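Local coordinates for protein pentalenene synthase (Streptomyces chartreusis NRRL 3882, PDB 6Q4S) that probably converts farnesyl diphosphate, with magnesium as cofactor, into the bicyclic sesquiterpene alcohol 7-epi-alpha-eudesmol, at residues 157-161 with 162-166. Sequence-based numbering, arbitrary orientation.
Sequences VDLAA and RGLEG
Leu164 N donates to Leu159 O at 2.8 Å, nearly in line with the carbonyl (C=O...N angle 176°), though bent at the hydrogen. This bond reaches back five positions and closes the C-terminal turn of helix 136-161. Inside it, Gly163 N reaches Ala160 O at 3.2 Å, standing above the carbonyl plane. One residue earlier, Arg162 N still makes the helical bond to Asp158 O, at 2.9 Å. Gly163 has a positive phi (81°), and there the chain reverses.

The reversal brings Leu164 back beside Leu159. Leu159 CD2 meets Leu164 CB at 3.5 Å, which is tight for two carbons, and the two side chains cross at about a right angle. Leu168, farther along the loop, also touches Leu159. Glu165 lies along Ala160, with OE1 3.4 Å from Ala160 CB. Its CG sits beside the backbone N (chi1 -66°), and the extended chain beyond carries the carboxylate to that methyl.

Arg162 stretches past Asp158 O. Asp158 CB then lies over one guanidinium face, nearer its edge than its middle. Asp158 OD2 and Arg162 NH2 are 4.6 Å apart, with OD2 well out of the guanidinium plane, so any attraction is probably only electrostatic. A water donates to Asp158 OD1 and weakly accepts from Arg162 NE. Asp158 OD1 also forms a salt bridge with Arg114 of the second subunit, its stronger partner.

Thr167 OG1 is hydrogen-bonded to Leu164 O. The paired bonds, the positive-phi glycine and the apolar contact across the turn make a Schellman motif, ending a helix at the surface of the all-helical terpene synthase fold.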
loop_
_atom_site.group_PDB
_atom_site.type_symbol
_atom_site.label_atom_id
_atom_site.label_comp_id
_atom_site.label_asym_id
_atom_site.label_seq_id
_atom_site.Cartn_x
_atom_site.Cartn_y
_atom_site.Cartn_z
ATOM N N VAL A 157 13.133 -14.812 -5.194
ATOM C CA VAL A 157 13.973 -15.459 -4.223
ATOM C C VAL A 157 13.519 -16.892 -3.868
ATOM O O VAL A 157 14.407 -17.834 -3.692
ATOM C CB VAL A 157 14.086 -14.615 -2.949
ATOM C CG1 VAL A 157 14.706 -15.403 -1.818
ATOM C CG2 VAL A 157 14.919 -13.314 -3.195
ATOM N N ASP A 158 12.194 -17.070 -3.684
ATOM C CA ASP A 158 11.668 -18.409 -3.354
ATOM C C ASP A 158 11.790 -19.328 -4.572
ATOM O O ASP A 158 12.093 -20.496 -4.405
ATOM C CB ASP A 158 10.205 -18.390 -2.848
ATOM C CG ASP A 158 10.052 -17.804 -1.446
ATOM O OD1 ASP A 158 10.917 -18.036 -0.553
ATOM O OD2 ASP A 158 9.019 -17.099 -1.221
ATOM N N LEU A 159 11.529 -18.810 -5.767
ATOM C CA LEU A 159 11.651 -19.569 -7.022
ATOM C C LEU A 159 13.024 -20.173 -7.175
ATOM O O LEU A 159 13.154 -21.313 -7.636
ATOM C CB LEU A 159 11.398 -18.761 -8.272
ATOM C CG LEU A 159 10.047 -18.768 -8.986
ATOM C CD1 LEU A 159 10.145 -17.897 -10.231
ATOM C CD2 LEU A 159 9.635 -20.165 -9.407
ATOM N N ALA A 160 14.038 -19.407 -6.787
ATOM C CA ALA A 160 15.411 -19.841 -6.890
ATOM C C ALA A 160 15.749 -20.810 -5.800
ATOM O O ALA A 160 16.305 -21.832 -6.109
ATOM C CB ALA A 160 16.353 -18.651 -6.866
ATOM N N ALA A 161 15.454 -20.494 -4.540
ATOM C CA ALA A 161 15.690 -21.402 -3.433
ATOM C C ALA A 161 14.958 -22.765 -3.614
ATOM O O ALA A 161 15.424 -23.766 -3.153
ATOM C CB ALA A 161 15.309 -20.781 -2.117
ATOM N N ARG A 162 13.843 -22.800 -4.322
ATOM C CA ARG A 162 13.099 -24.057 -4.537
ATOM C C ARG A 162 13.553 -24.904 -5.734
ATOM O O ARG A 162 12.994 -25.984 -5.966
ATOM C CB ARG A 162 11.606 -23.753 -4.690
ATOM C CG ARG A 162 11.003 -23.360 -3.351
ATOM C CD ARG A 162 9.623 -22.750 -3.570
ATOM N NE ARG A 162 9.114 -22.294 -2.276
ATOM C CZ ARG A 162 7.897 -21.786 -2.095
ATOM N NH1 ARG A 162 7.050 -21.711 -3.095
ATOM N NH2 ARG A 162 7.516 -21.414 -0.867
ATOM N N GLY A 163 14.537 -24.424 -6.495
ATOM C CA GLY A 163 15.028 -25.151 -7.612
ATOM C C GLY A 163 14.156 -24.961 -8.790
ATOM O O GLY A 163 14.120 -25.811 -9.651
ATOM N N LEU A 164 13.433 -23.838 -8.859
ATOM C CA LEU A 164 12.456 -23.651 -9.897
ATOM C C LEU A 164 12.812 -22.614 -10.952
ATOM O O LEU A 164 11.961 -22.243 -11.782
ATOM C CB LEU A 164 11.091 -23.327 -9.288
ATOM C CG LEU A 164 10.485 -24.450 -8.413
ATOM C CD1 LEU A 164 9.318 -23.867 -7.597
ATOM C CD2 LEU A 164 10.037 -25.578 -9.300
ATOM N N GLU A 165 14.048 -22.146 -10.972
ATOM C CA GLU A 165 14.425 -21.260 -12.090
ATOM C C GLU A 165 14.403 -22.064 -13.376
ATOM O O GLU A 165 14.661 -23.269 -13.386
ATOM C CB GLU A 165 15.783 -20.675 -11.900
ATOM C CG GLU A 165 15.842 -19.751 -10.724
ATOM C CD GLU A 165 17.207 -19.121 -10.640
ATOM O OE1 GLU A 165 17.978 -19.489 -9.703
ATOM O OE2 GLU A 165 17.498 -18.294 -11.548
ATOM N N GLY A 166 14.041 -21.409 -14.450
ATOM C CA GLY A 166 13.879 -22.074 -15.693
ATOM C C GLY A 166 12.516 -22.661 -15.864
ATOM O O GLY A 166 12.282 -23.230 -16.901
HETATM O O HOH W 1 11.320 -20.860 -0.361
#